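Local coordinates for esterase A (Caulobacter crescentus, PDB 5GKV), which is a penicillin-binding-protein homolog of the beta-lactamase family that probably hydrolyses ester substrates as a serine hydrolase, at residues A[32-37]-A[375-380]; A[60-63]-A[67-70]. One frame throughout, in Å; residues are numbered along the deposited sequence.

Contact 1: A[32-37]-A[375-380]; sequences EQNFAD and SVRLIE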
loop_
_atom_site.group_PDB
_atom_site.type_symbol
_atom_site.label_atom_id
_atom_site.label_comp_id
_atom_site.label_asym_id
_atom_site.label_seq_id
_atom_site.Cartn_x
_atom_site.Cartn_y
_atom_site.Cartn_z
ATOM N N GLU A 32 -12.021 -0.694 -20.900
ATOM C CA GLU A 32 -11.642 -0.934 -22.290
ATOM C C GLU A 32 -10.821 0.220 -22.857
ATOM O O GLU A 32 -9.837 -0.004 -23.564
ATOM C CB GLU A 32 -12.896 -1.172 -23.138
ATOM C CG GLU A 32 -12.621 -1.229 -24.636
ATOM C CD GLU A 32 -13.900 -1.430 -25.451
ATOM O OE1 GLU A 32 -13.968 -0.888 -26.581
ATOM O OE2 GLU A 32 -14.816 -2.133 -24.962
ATOM N N GLN A 33 -11.211 1.464 -22.562
ATOM C CA GLN A 33 -10.467 2.598 -23.100
ATOM C C GLN A 33 -9.042 2.667 -22.550
ATOM O O GLN A 33 -8.134 3.077 -23.285
ATOM C CB GLN A 33 -11.199 3.907 -22.818
ATOM C CG GLN A 33 -10.570 5.130 -23.514
ATOM C CD GLN A 33 -10.840 5.122 -25.014
ATOM O OE1 GLN A 33 -11.934 4.752 -25.454
ATOM N NE2 GLN A 33 -9.838 5.505 -25.803
ATOM N N ASN A 34 -8.823 2.286 -21.272
ATOM C CA ASN A 34 -7.457 2.261 -20.725
ATOM C C ASN A 34 -6.531 1.392 -21.575
ATOM O O ASN A 34 -5.335 1.680 -21.681
ATOM C CB ASN A 34 -7.429 1.742 -19.272
ATOM C CG ASN A 34 -7.901 2.770 -18.253
ATOM O OD1 ASN A 34 -8.015 3.957 -18.554
ATOM N ND2 ASN A 34 -8.195 2.308 -17.040
ATOM N N PHE A 35 -7.055 0.313 -22.160
ATOM C CA PHE A 35 -6.235 -0.545 -23.007
ATOM C C PHE A 35 -6.015 0.032 -24.406
ATOM O O PHE A 35 -5.101 -0.420 -25.109
ATOM C CB PHE A 35 -6.862 -1.938 -23.102
ATOM C CG PHE A 35 -6.728 -2.736 -21.832
ATOM C CD1 PHE A 35 -5.664 -3.615 -21.661
ATOM C CD2 PHE A 35 -7.649 -2.581 -20.796
ATOM C CE1 PHE A 35 -5.516 -4.351 -20.491
ATOM C CE2 PHE A 35 -7.507 -3.295 -19.605
ATOM C CZ PHE A 35 -6.436 -4.196 -19.450
ATOM N N ALA A 36 -6.800 1.031 -24.814
ATOM C CA ALA A 36 -6.634 1.611 -26.145
ATOM C C ALA A 36 -5.313 2.362 -26.261
ATOM O O ALA A 36 -4.800 2.929 -25.287
ATOM C CB ALA A 36 -7.789 2.556 -26.473
ATOM N N ASP A 37 -4.753 2.353 -27.474
ATOM C CA ASP A 37 -3.525 3.098 -27.782
ATOM C C ASP A 37 -2.381 2.705 -26.845
ATOM O O ASP A 37 -1.600 3.545 -26.390
ATOM C CB ASP A 37 -3.777 4.612 -27.744
ATOM C CG ASP A 37 -5.023 5.011 -28.525
ATOM O OD1 ASP A 37 -5.919 5.667 -27.938
ATOM O OD2 ASP A 37 -5.119 4.627 -29.712
ATOM N N SER A 375 -6.307 4.442 -12.941
ATOM C CA SER A 375 -7.072 4.058 -11.756
ATOM C C SER A 375 -8.126 5.104 -11.417
ATOM O O SER A 375 -9.261 4.754 -11.067
ATOM C CB SER A 375 -6.129 3.824 -10.562
ATOM O OG SER A 375 -5.556 5.030 -10.059
ATOM N N VAL A 376 -7.776 6.388 -11.555
ATOM C CA VAL A 376 -8.703 7.458 -11.185
ATOM C C VAL A 376 -9.949 7.417 -12.066
ATOM O O VAL A 376 -11.080 7.524 -11.570
ATOM C CB VAL A 376 -7.993 8.821 -11.250
ATOM C CG1 VAL A 376 -8.962 9.941 -10.915
ATOM C CG2 VAL A 376 -6.794 8.837 -10.281
ATOM N N ARG A 377 -9.767 7.250 -13.378
ATOM C CA ARG A 377 -10.912 7.201 -14.288
ATOM C C ARG A 377 -11.829 6.031 -13.953
ATOM O O ARG A 377 -13.057 6.144 -14.061
ATOM C CB ARG A 377 -10.446 7.076 -15.739
ATOM C CG ARG A 377 -9.765 8.303 -16.334
ATOM C CD ARG A 377 -9.583 8.121 -17.867
ATOM N NE ARG A 377 -8.546 7.136 -18.200
ATOM C CZ ARG A 377 -7.262 7.443 -18.379
ATOM N NH1 ARG A 377 -6.864 8.711 -18.284
ATOM N NH2 ARG A 377 -6.378 6.494 -18.678
ATOM N N LEU A 378 -11.252 4.883 -13.576
ATOM C CA LEU A 378 -12.067 3.716 -13.238
ATOM C C LEU A 378 -12.886 3.963 -11.977
ATOM O O LEU A 378 -14.089 3.669 -11.933
ATOM C CB LEU A 378 -11.175 2.474 -13.059
ATOM C CG LEU A 378 -10.584 1.900 -14.356
ATOM C CD1 LEU A 378 -9.468 0.882 -14.057
ATOM C CD2 LEU A 378 -11.705 1.261 -15.222
ATOM N N ILE A 379 -12.248 4.513 -10.943
ATOM C CA ILE A 379 -12.944 4.778 -9.686
ATOM C C ILE A 379 -14.029 5.826 -9.898
ATOM O O ILE A 379 -15.129 5.728 -9.343
ATOM C CB ILE A 379 -11.930 5.201 -8.605
ATOM C CG1 ILE A 379 -10.985 4.024 -8.284
ATOM C CG2 ILE A 379 -12.637 5.677 -7.333
ATOM C CD1 ILE A 379 -9.751 4.422 -7.470
ATOM N N GLU A 380 -13.741 6.841 -10.708
ATOM C CA GLU A 380 -14.747 7.868 -10.958
ATOM C C GLU A 380 -15.935 7.290 -11.721
ATOM O O GLU A 380 -17.093 7.601 -11.411
ATOM C CB GLU A 380 -14.097 9.047 -11.699
ATOM C CG GLU A 380 -13.107 9.784 -10.774
ATOM C CD GLU A 380 -12.458 11.007 -11.405
ATOM O OE1 GLU A 380 -12.420 11.088 -12.649
ATOM O OE2 GLU A 380 -11.989 11.892 -10.647
#
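N34 and R377 join the N-terminal helix 25-35 to the C-terminal helix 373-384, the two helices that lie together on one face of the antiparallel sheet in the serine beta-lactamase fold. The buried, close-packed side of the contact lies under the N34 amide. N34 ND2 rests against the branch of L378, 3.5 Å from L378 CD1, while the R374 carbonyl, just before 375-380, accepts a hydrogen bond from the same nitrogen. L378 turns its isobutyl end inward to reach N34, and it also packs on V30, F31 and the strand residue F45, which places the amide beside the apolar residues packed between the helices and the sheet. The outer side is looser and belongs to R377, an exposed residue whose hold on 32-37 is polar. Bent at chi3 (-72°), its chain turns the guanidinium sidelong to N34, with the amide and guanidinium planes 65° apart. NE and NH2 of R377 both donate, side-on, to the single acceptor N34 OD1, which lies in the guanidinium plane, and this fork should limit rotation of the amide. The two grips differ: R377 NE, 3.2 Å from N34 OD1, comes in the carbonyl plane, whereas R377 NH2, 3.0 Å from N34 OD1, stands 40° above it.

Contact 2: A[60-63]-A[67-70]; sequences GFAD and QVPF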
loop_
_atom_site.group_PDB
_atom_site.type_symbol
_atom_site.label_atom_id
_atom_site.label_comp_id
_atom_site.label_asym_id
_atom_site.label_seq_id
_atom_site.Cartn_x
_atom_site.Cartn_y
_atom_site.Cartn_z
ATOM N N GLY A 60 -5.878 -7.823 -21.137
ATOM C CA GLY A 60 -4.471 -7.830 -21.525
ATOM C C GLY A 60 -3.688 -9.027 -20.992
ATOM O O GLY A 60 -4.212 -10.140 -20.845
ATOM N N PHE A 61 -2.406 -8.785 -20.674
ATOM C CA PHE A 61 -1.422 -9.861 -20.573
ATOM C C PHE A 61 -0.610 -9.798 -19.291
ATOM O O PHE A 61 -0.283 -8.720 -18.785
ATOM C CB PHE A 61 -0.481 -9.830 -21.789
ATOM C CG PHE A 61 -1.233 -9.856 -23.078
ATOM C CD1 PHE A 61 -1.610 -8.663 -23.709
ATOM C CD2 PHE A 61 -1.652 -11.062 -23.613
ATOM C CE1 PHE A 61 -2.356 -8.692 -24.889
ATOM C CE2 PHE A 61 -2.397 -11.091 -24.807
ATOM C CZ PHE A 61 -2.747 -9.900 -25.426
ATOM N N ALA A 62 -0.279 -10.991 -18.784
ATOM C CA ALA A 62 0.558 -11.112 -17.596
ATOM C C ALA A 62 2.034 -10.973 -17.934
ATOM O O ALA A 62 2.821 -10.563 -17.082
ATOM C CB ALA A 62 0.310 -12.468 -16.924
ATOM N N ASP A 63 2.419 -11.279 -19.174
ATOM C CA ASP A 63 3.822 -11.372 -19.567
ATOM C C ASP A 63 4.200 -10.281 -20.572
ATOM O O ASP A 63 3.360 -9.804 -21.346
ATOM C CB ASP A 63 4.117 -12.752 -20.175
ATOM C CG ASP A 63 3.364 -12.996 -21.484
ATOM O OD1 ASP A 63 2.158 -12.647 -21.578
ATOM O OD2 ASP A 63 3.978 -13.540 -22.429
ATOM N N GLN A 67 1.927 -13.187 -24.528
ATOM C CA GLN A 67 1.490 -14.541 -24.852
ATOM C C GLN A 67 0.656 -15.194 -23.760
ATOM O O GLN A 67 0.166 -16.307 -23.970
ATOM C CB GLN A 67 2.708 -15.437 -25.140
ATOM C CG GLN A 67 3.535 -14.962 -26.357
ATOM C CD GLN A 67 4.909 -15.614 -26.455
ATOM O OE1 GLN A 67 5.305 -16.371 -25.576
ATOM N NE2 GLN A 67 5.642 -15.323 -27.540
ATOM N N VAL A 68 0.510 -14.561 -22.599
ATOM C CA VAL A 68 -0.163 -15.167 -21.445
ATOM C C VAL A 68 -1.212 -14.184 -20.941
ATOM O O VAL A 68 -0.872 -13.028 -20.670
ATOM C CB VAL A 68 0.822 -15.497 -20.312
ATOM C CG1 VAL A 68 0.066 -16.049 -19.073
ATOM C CG2 VAL A 68 1.920 -16.448 -20.781
ATOM N N PRO A 69 -2.471 -14.573 -20.786
ATOM C CA PRO A 69 -3.479 -13.598 -20.348
ATOM C C PRO A 69 -3.304 -13.209 -18.885
ATOM O O PRO A 69 -2.919 -14.024 -18.039
ATOM C CB PRO A 69 -4.811 -14.326 -20.581
ATOM C CG PRO A 69 -4.453 -15.772 -20.658
ATOM C CD PRO A 69 -3.079 -15.843 -21.232
ATOM N N PHE A 70 -3.593 -11.937 -18.597
ATOM C CA PHE A 70 -3.719 -11.458 -17.218
ATOM C C PHE A 70 -5.043 -11.980 -16.670
ATOM O O PHE A 70 -6.110 -11.486 -17.050
ATOM C CB PHE A 70 -3.667 -9.934 -17.196
ATOM C CG PHE A 70 -3.331 -9.340 -15.851
ATOM C CD1 PHE A 70 -4.310 -9.242 -14.853
ATOM C CD2 PHE A 70 -2.051 -8.861 -15.583
ATOM C CE1 PHE A 70 -4.023 -8.666 -13.640
ATOM C CE2 PHE A 70 -1.748 -8.286 -14.352
ATOM C CZ PHE A 70 -2.720 -8.198 -13.373
HETATM O O HOH W 1 -6.868 -10.598 -19.651
#
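The D63 carboxylate holds the backbone amides of Q67 and V68, closing a tight surface loop that follows strand 52-60 of the beta-lactamase fold. Nearer the strand the two arms are joined by a single beta bridge, F61 with P69. Around that bridge F70 N donates to G60 O at 2.9 Å, almost straight, and A62 N donates to V68 O at 2.8 Å. A water lies 2.9 Å from both G60 O and F70 O, linking the two carbonyls. Followed outward, D63 starts at a CB directed at the facing arm. With chi1 at 65°, CG is lodged between the backbone N and the carbonyl carbon, and the carboxylate reaches the amides of Q67 and V68; D63 CG is 3.8 Å from V68 CG2. D63 OD1 accepts from V68 N at 2.7 Å, the donor standing well above the carboxylate plane, and takes a weak second bond from Q67 N. OD2 meets Q67 N through its syn lone pair and also touches Q67 CB. The carboxylate thus accepts from two successive N-H groups of the returning chain, which would help to balance its charge. Apolar contacts are slighter, with A62 CB against V68 CG1. F70, the buried residue of the group, has CG anti to its backbone N (chi1 -161°), which carries the ring past the 61-62 backbone; its edge meets F61 O, itself bonded to N363 ND2, and F70 CD2 lies 3.7 Å from F61 O.

How the contacts relate
Contact 1 is a buried meeting of two helices from opposite ends of the sequence; contact 2 is a surface loop folding back on itself over a few residues, nested within the long span that contact 1 closes. Both lie on the same side of the chain's centre, about 18 Å apart between centres, and they touch where F35 CE1 packs on G60 N at 3.6 Å. Their chemistry follows their place. In contact 1 side chains do the joining, one amide oxygen taken by two nitrogens of an arginine, with a leucine against the amide nitrogen. Contact 2 relies on backbone pairing, reinforced by an aspartate that accepts from main-chain N-H groups, and buries more surface, 367 against 150 Å².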